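Local coordinates for suppressor of fused family protein (Neisseria gonorrhoeae, PDB 3K5J) that is of unknown function but resembles the N-terminal domain of human Suppressor of fused, and so may act by binding other proteins, at residues W139-F150 against Y170-Q181. Residues are numbered along the deposited sequence; the frame is centred on the assembly and turned at random. Where two conformers were deposited one is given.
Sequences WLLPITQTERLF and YLDINRASTVWQ. With SO4 (sulfate ion), chain D; SO4 (sulfate ion), chain E.
A buried salt bridge between Glu147 and Arg175 is the centre of this contact, in which the irregular C-terminal segment 170-181 runs alongside the end of strand 135-143 and the short helix 145-150, in the same direction. Arginine suits the place because its flat end offers two parallel N-H groups. NH1 of Arg175 reaches Glu147 OE2 in a straight bond (179°). Arg175 NH2 reaches Glu147 OE1 at 2.8 Å. Both bonds use syn lone pairs, and the two planes are nearly coplanar. Arg175 NH2 also bonds to Pro142 O, and a water joins that carbonyl to Arg175 NE, so the guanidinium is held along its edge. Five donor bonds share the carboxylate. Thr144 N bonds to OE1 while Thr144 OG1 accepts a hydrogen bond from Glu147 N, the capping box that starts the helix; threonine suits the N-cap because its short hydroxyl reaches a first-turn N-H. Thr178 gives OE2 both its N and its OG1. This crowd of donors probably keeps Glu147 ionised despite burial. Beside the cap, a sulfate, probably from the crystallisation liquor, takes bonds from Thr146 N and OG1.

Apolar packing flanks this polar core. With CG of Phe150 anti to the backbone N (chi1 176°), the ring swings out toward segment 170-181 and lays a face against Val179, whose branching lets one methyl, CG1, sit 3.8 Å from the ring centroid in a CH-pi contact. At the strand end, the CZ2 edge of Trp139 meets the face of Tyr170 in a T-shaped pair, planes at 83°, and Leu141 CD1 touches Tyr170 CB.

Around it, strand 135-143 lies between strands 65-71 and 116-120, Tyr170 reaches Ile70 of the former, and Phe163 of helix 156-166 packs against Leu141, Ile143, Glu147 and Thr178.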
ATOM      1  N   TRP A 139       3.394  -2.662  -3.107  1.00 11.59           N
ATOM      2  CA  TRP A 139       3.300  -1.223  -2.875  1.00 10.19           C
ATOM      3  C   TRP A 139       2.034  -0.646  -3.485  1.00 10.18           C
ATOM      4  O   TRP A 139       1.735  -0.845  -4.666  1.00 11.21           O
ATOM      5  CB  TRP A 139       4.525  -0.586  -3.518  1.00 12.33           C
ATOM      6  CG  TRP A 139       4.660   0.859  -3.435  1.00 12.22           C
ATOM      7  CD1 TRP A 139       4.182   1.675  -2.469  1.00 11.51           C
ATOM      8  CD2 TRP A 139       5.458   1.675  -4.287  1.00 11.64           C
ATOM      9  NE1 TRP A 139       4.597   2.965  -2.672  1.00 11.43           N
ATOM     10  CE2 TRP A 139       5.389   2.991  -3.787  1.00 11.58           C
ATOM     11  CE3 TRP A 139       6.210   1.437  -5.434  1.00 12.35           C
ATOM     12  CZ2 TRP A 139       6.072   4.048  -4.377  1.00 13.74           C
ATOM     13  CZ3 TRP A 139       6.868   2.483  -6.035  1.00 13.10           C
ATOM     14  CH2 TRP A 139       6.800   3.762  -5.505  1.00 13.05           C
ATOM     15  N   LEU A 140       1.252   0.029  -2.656  1.00 10.86           N
ATOM     16  CA  LEU A 140       0.115   0.826  -3.099  1.00 11.56           C
ATOM     17  C   LEU A 140       0.621   2.238  -3.500  1.00 10.69           C
ATOM     18  O   LEU A 140       0.769   3.116  -2.656  1.00 12.12           O
ATOM     19  CB  LEU A 140      -0.916   0.892  -1.985  1.00 10.53           C
ATOM     20  CG  LEU A 140      -1.610  -0.415  -1.615  1.00 10.96           C
ATOM     21  CD1 LEU A 140      -2.446  -0.283  -0.369  1.00 13.81           C
ATOM     22  CD2 LEU A 140      -2.389  -0.984  -2.783  1.00 13.22           C
ATOM     23  N   LEU A 141       0.879   2.411  -4.788  1.00 11.22           N
ATOM     24  CA  LEU A 141       1.461   3.636  -5.315  1.00 12.20           C
ATOM     25  C   LEU A 141       0.321   4.591  -5.721  1.00 12.39           C
ATOM     26  O   LEU A 141      -0.476   4.243  -6.598  1.00 12.30           O
ATOM     27  CB  LEU A 141       2.307   3.293  -6.544  1.00 12.70           C
ATOM     28  CG  LEU A 141       2.747   4.451  -7.443  1.00 13.78           C
ATOM     29  CD1 LEU A 141       3.520   5.494  -6.628  1.00 13.66           C
ATOM     30  CD2 LEU A 141       3.565   3.901  -8.618  1.00 16.20           C
ATOM     31  N   PRO A 142       0.209   5.780  -5.098  1.00 11.42           N
ATOM     32  CA  PRO A 142      -0.864   6.690  -5.552  1.00 11.61           C
ATOM     33  C   PRO A 142      -0.666   7.165  -6.979  1.00 12.12           C
ATOM     34  O   PRO A 142       0.456   7.513  -7.372  1.00 12.41           O
ATOM     35  CB  PRO A 142      -0.786   7.865  -4.569  1.00 12.85           C
ATOM     36  CG  PRO A 142       0.093   7.423  -3.459  1.00 15.43           C
ATOM     37  CD  PRO A 142       0.994   6.346  -3.995  1.00 12.22           C
ATOM     38  N   ILE A 143      -1.757   7.148  -7.761  1.00 12.27           N
ATOM     39  CA  ILE A 143      -1.704   7.638  -9.123  1.00 12.58           C
ATOM     40  C   ILE A 143      -2.773   8.709  -9.335  1.00 12.91           C
ATOM     41  O   ILE A 143      -3.756   8.764  -8.608  1.00 13.13           O
ATOM     42  CB  ILE A 143      -1.861   6.493 -10.167  1.00 12.59           C
ATOM     43  CG1 ILE A 143      -3.234   5.856 -10.159  1.00 14.54           C
ATOM     44  CG2 ILE A 143      -0.741   5.403  -9.982  1.00 14.44           C
ATOM     45  CD1 ILE A 143      -3.491   4.824 -11.309  1.00 16.58           C
ATOM     46  N   THR A 144      -2.532   9.592 -10.313  1.00 12.70           N
ATOM     47  CA  THR A 144      -3.437  10.712 -10.523  1.00 13.47           C
ATOM     48  C   THR A 144      -4.713  10.182 -11.205  1.00 12.99           C
ATOM     49  O   THR A 144      -4.740   9.074 -11.762  1.00 15.37           O
ATOM     50  CB  THR A 144      -2.798  11.801 -11.384  1.00 14.11           C
ATOM     51  OG1 THR A 144      -2.773  11.358 -12.740  1.00 15.29           O
ATOM     52  CG2 THR A 144      -1.391  12.196 -10.891  1.00 14.16           C
ATOM     53  N   GLN A 145      -5.742  11.019 -11.222  1.00 14.19           N
ATOM     54  CA  GLN A 145      -7.011  10.597 -11.812  1.00 16.64           C
ATOM     55  C   GLN A 145      -6.876  10.390 -13.316  1.00 17.40           C
ATOM     56  O   GLN A 145      -7.457   9.436 -13.877  1.00 17.89           O
ATOM     57  CB  GLN A 145      -8.129  11.583 -11.478  1.00 17.91           C
ATOM     58  CG  GLN A 145      -8.485  11.535 -10.009  1.00 16.39           C
ATOM     59  CD  GLN A 145      -9.619  12.451  -9.667  1.00 20.91           C
ATOM     60  OE1 GLN A 145     -10.701  12.328 -10.258  1.00 25.10           O
ATOM     61  NE2 GLN A 145      -9.447  13.287  -8.632  1.00 21.43           N
ATOM     62  N   THR A 146      -6.075  11.229 -13.955  1.00 16.98           N
ATOM     63  CA  THR A 146      -5.838  11.070 -15.377  1.00 17.45           C
ATOM     64  C   THR A 146      -4.940   9.874 -15.714  1.00 16.72           C
ATOM     65  O   THR A 146      -5.145   9.229 -16.740  1.00 17.96           O
ATOM     66  CB  THR A 146      -5.381  12.364 -16.019  1.00 18.83           C
ATOM     67  OG1 THR A 146      -4.161  12.875 -15.450  1.00 20.60           O
ATOM     68  CG2 THR A 146      -6.456  13.412 -15.893  1.00 21.30           C
ATOM     69  N   GLU A 147      -3.987   9.555 -14.839  1.00 15.69           N
ATOM     70  CA  GLU A 147      -3.245   8.303 -14.952  1.00 15.29           C
ATOM     71  C   GLU A 147      -4.141   7.079 -14.853  1.00 15.75           C
ATOM     72  O   GLU A 147      -3.945   6.115 -15.600  1.00 16.30           O
ATOM     73  CB  GLU A 147      -2.085   8.258 -13.940  1.00 14.42           C
ATOM     74  CG  GLU A 147      -0.969   9.247 -14.258  1.00 14.41           C
ATOM     75  CD  GLU A 147      -0.006   9.497 -13.131  1.00 14.79           C
ATOM     76  OE1 GLU A 147      -0.251   9.003 -12.005  1.00 14.05           O
ATOM     77  OE2 GLU A 147       1.009  10.204 -13.391  1.00 15.00           O
ATOM     78  N   ARG A 148      -5.090   7.085 -13.938  1.00 15.62           N
ATOM     79  CA  ARG A 148      -6.036   5.984 -13.824  0.50 17.46           C
ATOM     80  C   ARG A 148      -6.794   5.810 -15.132  1.00 19.23           C
ATOM     81  O   ARG A 148      -6.954   4.698 -15.643  1.00 19.85           O
ATOM     82  CB  ARG A 148      -7.011   6.219 -12.675  0.50 18.10           C
ATOM     83  CG  ARG A 148      -8.273   5.362 -12.699  0.50 19.72           C
ATOM     84  CD  ARG A 148      -7.970   3.879 -12.546  0.50 21.18           C
ATOM     85  NE  ARG A 148      -9.209   3.113 -12.646  0.50 21.69           N
ATOM     86  CZ  ARG A 148      -9.591   2.461 -13.731  0.50 25.29           C
ATOM     87  NH1 ARG A 148      -8.810   2.470 -14.798  0.50 27.70           N
ATOM     88  NH2 ARG A 148     -10.754   1.799 -13.743  0.50 25.99           N
ATOM     89  N   LEU A 149      -7.284   6.929 -15.660  1.00 18.91           N
ATOM     90  CA  LEU A 149      -8.038   6.870 -16.933  1.00 20.83           C
ATOM     91  C   LEU A 149      -7.183   6.317 -18.069  1.00 22.94           C
ATOM     92  O   LEU A 149      -7.662   5.493 -18.898  1.00 23.59           O
ATOM     93  CB  LEU A 149      -8.608   8.251 -17.282  1.00 22.45           C
ATOM     94  CG  LEU A 149      -9.386   8.274 -18.607  1.00 26.03           C
ATOM     95  CD1 LEU A 149     -10.617   7.398 -18.518  1.00 31.43           C
ATOM     96  CD2 LEU A 149      -9.737   9.719 -18.940  1.00 29.72           C
ATOM     97  N   PHE A 150      -5.938   6.750 -18.151  1.00 19.41           N
ATOM     98  CA  PHE A 150      -4.979   6.270 -19.110  1.00 21.16           C
ATOM     99  C   PHE A 150      -4.922   4.753 -19.131  1.00 23.25           C
ATOM    100  O   PHE A 150      -4.794   4.186 -20.178  1.00 23.54           O
ATOM    101  CB  PHE A 150      -3.608   6.921 -18.806  1.00 21.24           C
ATOM    102  CG  PHE A 150      -2.464   6.476 -19.651  1.00 19.74           C
ATOM    103  CD1 PHE A 150      -1.667   5.451 -19.247  1.00 20.85           C
ATOM    104  CD2 PHE A 150      -2.103   7.169 -20.786  1.00 20.68           C
ATOM    105  CE1 PHE A 150      -0.594   5.057 -19.980  1.00 21.43           C
ATOM    106  CE2 PHE A 150      -1.031   6.767 -21.511  1.00 22.16           C
ATOM    107  CZ  PHE A 150      -0.275   5.720 -21.092  1.00 23.59           C
ATOM    108  N   TYR A 170       6.567  10.155  -5.322  1.00 15.96           N
ATOM    109  CA  TYR A 170       5.402   9.544  -4.767  1.00 15.15           C
ATOM    110  C   TYR A 170       4.990  10.056  -3.375  1.00 14.16           C
ATOM    111  O   TYR A 170       3.898   9.765  -2.894  1.00 14.10           O
ATOM    112  CB  TYR A 170       5.536   8.015  -4.768  1.00 15.36           C
ATOM    113  CG  TYR A 170       6.805   7.534  -4.122  1.00 15.99           C
ATOM    114  CD1 TYR A 170       6.890   7.379  -2.742  1.00 15.17           C
ATOM    115  CD2 TYR A 170       7.884   7.197  -4.880  1.00 15.62           C
ATOM    116  CE1 TYR A 170       8.055   6.946  -2.143  1.00 17.28           C
ATOM    117  CE2 TYR A 170       9.056   6.752  -4.286  1.00 17.50           C
ATOM    118  CZ  TYR A 170       9.129   6.625  -2.917  1.00 14.45           C
ATOM    119  OH  TYR A 170      10.305   6.206  -2.334  1.00 17.84           O
ATOM    120  N   LEU A 171       5.853  10.844  -2.741  1.00 14.68           N
ATOM    121  CA  LEU A 171       5.527  11.515  -1.499  1.00 15.22           C
ATOM    122  C   LEU A 171       4.895  12.874  -1.655  1.00 14.58           C
ATOM    123  O   LEU A 171       4.465  13.442  -0.675  1.00 16.86           O
ATOM    124  CB  LEU A 171       6.742  11.606  -0.579  1.00 15.71           C
ATOM    125  CG  LEU A 171       7.356  10.267  -0.194  1.00 16.01           C
ATOM    126  CD1 LEU A 171       8.672  10.523   0.615  1.00 19.49           C
ATOM    127  CD2 LEU A 171       6.389   9.412   0.587  1.00 15.93           C
ATOM    128  N   ASP A 172       4.808  13.355  -2.893  1.00 15.82           N
ATOM    129  CA  ASP A 172       4.232  14.670  -3.174  1.00 16.41           C
ATOM    130  C   ASP A 172       2.743  14.474  -3.481  1.00 14.48           C
ATOM    131  O   ASP A 172       2.405  13.895  -4.509  1.00 14.66           O
ATOM    132  CB  ASP A 172       4.990  15.285  -4.366  1.00 16.49           C
ATOM    133  CG  ASP A 172       4.410  16.594  -4.815  1.00 19.94           C
ATOM    134  OD1 ASP A 172       3.496  17.112  -4.146  1.00 17.43           O
ATOM    135  OD2 ASP A 172       4.973  17.125  -5.836  1.00 22.02           O
ATOM    136  N   ILE A 173       1.893  14.962  -2.579  1.00 16.21           N
ATOM    137  CA  ILE A 173       0.457  14.836  -2.707  1.00 14.96           C
ATOM    138  C   ILE A 173      -0.133  15.595  -3.916  1.00 16.10           C
ATOM    139  O   ILE A 173      -1.292  15.341  -4.302  1.00 16.34           O
ATOM    140  CB  ILE A 173      -0.336  15.195  -1.434  1.00 17.85           C
ATOM    141  CG1 ILE A 173      -0.225  16.684  -1.097  1.00 20.25           C
ATOM    142  CG2 ILE A 173       0.152  14.352  -0.254  1.00 18.21           C
ATOM    143  CD1 ILE A 173      -1.170  17.156  -0.006  1.00 24.50           C
ATOM    144  N   ASN A 174       0.672  16.474  -4.499  1.00 15.62           N
ATOM    145  CA  ASN A 174       0.294  17.285  -5.663  1.00 15.80           C
ATOM    146  C   ASN A 174       1.286  17.100  -6.819  1.00 15.10           C
ATOM    147  O   ASN A 174       1.449  18.005  -7.651  1.00 16.59           O
ATOM    148  CB  ASN A 174       0.182  18.779  -5.278  1.00 15.94           C
ATOM    149  CG  ASN A 174      -0.393  19.640  -6.410  1.00 16.09           C
ATOM    150  OD1 ASN A 174      -1.406  19.268  -6.992  1.00 16.28           O
ATOM    151  ND2 ASN A 174       0.231  20.813  -6.683  1.00 17.44           N
ATOM    152  N   ARG A 175       1.962  15.954  -6.937  1.00 14.13           N
ATOM    153  CA  ARG A 175       2.867  15.789  -8.062  1.00 14.35           C
ATOM    154  C   ARG A 175       2.117  15.941  -9.380  1.00 14.62           C
ATOM    155  O   ARG A 175       0.936  15.620  -9.466  1.00 14.53           O
ATOM    156  CB  ARG A 175       3.601  14.458  -8.041  1.00 14.53           C
ATOM    157  CG  ARG A 175       2.765  13.230  -8.265  1.00 14.02           C
ATOM    158  CD  ARG A 175       3.656  12.017  -8.595  1.00 13.93           C
ATOM    159  NE  ARG A 175       2.890  10.799  -8.759  1.00 12.82           N
ATOM    160  CZ  ARG A 175       2.276  10.409  -9.882  1.00 12.59           C
ATOM    161  NH1 ARG A 175       2.329  11.132 -11.017  1.00 14.60           N
ATOM    162  NH2 ARG A 175       1.600   9.271  -9.879  1.00 14.43           N
ATOM    163  N   ALA A 176       2.825  16.362 -10.421  1.00 15.31           N
ATOM    164  CA  ALA A 176       2.231  16.438 -11.738  1.00 15.28           C
ATOM    165  C   ALA A 176       1.889  15.061 -12.268  1.00 14.29           C
ATOM    166  O   ALA A 176       2.605  14.063 -12.029  1.00 14.54           O
ATOM    167  CB  ALA A 176       3.166  17.128 -12.708  1.00 16.50           C
ATOM    168  N   SER A 177       0.818  14.991 -13.025  1.00 14.13           N
ATOM    169  CA  SER A 177       0.561  13.791 -13.832  0.50 14.45           C
ATOM    170  C   SER A 177       1.652  13.560 -14.848  1.00 15.00           C
ATOM    171  O   SER A 177       2.267  14.515 -15.341  1.00 16.73           O
ATOM    172  CB  SER A 177      -0.742  13.888 -14.594  0.50 14.48           C
ATOM    173  OG  SER A 177      -1.825  13.702 -13.731  0.50 15.15           O
ATOM    174  N   THR A 178       1.860  12.288 -15.201  1.00 14.59           N
ATOM    175  CA  THR A 178       2.825  11.870 -16.219  1.00 17.21           C
ATOM    176  C   THR A 178       2.194  11.620 -17.582  1.00 19.54           C
ATOM    177  O   THR A 178       2.905  11.278 -18.532  1.00 21.80           O
ATOM    178  CB  THR A 178       3.540  10.595 -15.793  1.00 15.21           C
ATOM    179  OG1 THR A 178       2.606   9.495 -15.672  1.00 17.42           O
ATOM    180  CG2 THR A 178       4.321  10.842 -14.541  1.00 19.45           C
ATOM    181  N   VAL A 179       0.893  11.758 -17.667  1.00 20.12           N
ATOM    182  CA  VAL A 179       0.189  11.487 -18.915  1.00 21.11           C
ATOM    183  C   VAL A 179      -0.852  12.577 -19.126  1.00 22.79           C
ATOM    184  O   VAL A 179      -1.257  13.285 -18.198  1.00 23.32           O
ATOM    185  CB  VAL A 179      -0.487  10.098 -18.916  1.00 23.09           C
ATOM    186  CG1 VAL A 179       0.522   8.947 -18.708  1.00 27.90           C
ATOM    187  CG2 VAL A 179      -1.625  10.090 -17.941  1.00 23.51           C
ATOM    188  N   TRP A 180      -1.226  12.753 -20.389  1.00 22.16           N
ATOM    189  CA  TRP A 180      -2.236  13.720 -20.789  1.00 23.07           C
ATOM    190  C   TRP A 180      -3.066  13.086 -21.895  1.00 25.86           C
ATOM    191  O   TRP A 180      -2.496  12.461 -22.806  1.00 27.02           O
ATOM    192  CB  TRP A 180      -1.610  15.035 -21.323  1.00 21.45           C
ATOM    193  CG  TRP A 180      -2.681  15.936 -21.844  1.00 20.24           C
ATOM    194  CD1 TRP A 180      -3.530  16.753 -21.098  1.00 21.53           C
ATOM    195  CD2 TRP A 180      -3.109  16.030 -23.199  1.00 22.87           C
ATOM    196  NE1 TRP A 180      -4.441  17.344 -21.944  1.00 24.04           N
ATOM    197  CE2 TRP A 180      -4.205  16.920 -23.230  1.00 22.75           C
ATOM    198  CE3 TRP A 180      -2.696  15.416 -24.385  1.00 30.18           C
ATOM    199  CZ2 TRP A 180      -4.870  17.235 -24.415  1.00 29.78           C
ATOM    200  CZ3 TRP A 180      -3.353  15.749 -25.581  1.00 32.56           C
ATOM    201  CH2 TRP A 180      -4.420  16.651 -25.578  1.00 32.15           C
ATOM    202  N   GLN A 181      -4.371  13.197 -21.821  1.00 28.01           N
ATOM    203  CA  GLN A 181      -5.192  12.698 -22.960  1.00 32.02           C
ATOM    204  C   GLN A 181      -6.132  13.773 -23.489  1.00 32.35           C
ATOM    205  O   GLN A 181      -6.691  14.536 -22.712  1.00 32.11           O
ATOM    206  CB  GLN A 181      -5.985  11.442 -22.563  1.00 34.68           C
ATOM    207  CG  GLN A 181      -5.098  10.208 -22.332  1.00 40.64           C
ATOM    208  CD  GLN A 181      -5.907   8.950 -21.978  1.00 44.97           C
ATOM    209  OE1 GLN A 181      -6.660   8.935 -21.005  1.00 44.62           O
ATOM    210  NE2 GLN A 181      -5.762   7.905 -22.787  1.00 49.10           N
TER
HETATM  211  S   SO4 D 185      -4.692  15.389 -12.879  1.00 18.56           S
HETATM  212  O1  SO4 D 185      -5.356  16.189 -13.880  1.00 18.47           O
HETATM  213  O2  SO4 D 185      -4.931  14.010 -13.099  1.00 21.27           O
HETATM  214  O3  SO4 D 185      -3.247  15.682 -13.072  1.00 23.57           O
HETATM  215  O4  SO4 D 185      -5.072  15.813 -11.510  1.00 17.19           O
HETATM  216  S   SO4 E 186     -12.654   2.301 -10.863  1.00 27.00           S
HETATM  217  O1  SO4 E 186     -13.340   3.320 -11.679  1.00 35.99           O
HETATM  218  O2  SO4 E 186     -12.642   1.109 -11.695  1.00 35.14           O
HETATM  219  O3  SO4 E 186     -11.264   2.791 -10.595  1.00 25.72           O
HETATM  220  O4  SO4 E 186     -13.457   2.025  -9.657  1.00 30.09           O
HETATM  221  O   HOH W   1       2.402   9.277  -6.433  1.00 14.40           O
HETATM  222  O   HOH W   2      -3.249  14.500 -17.410  1.00 27.90           O
HETATM  223  O   HOH W   3      -7.897   5.894 -21.537  1.00 28.97           O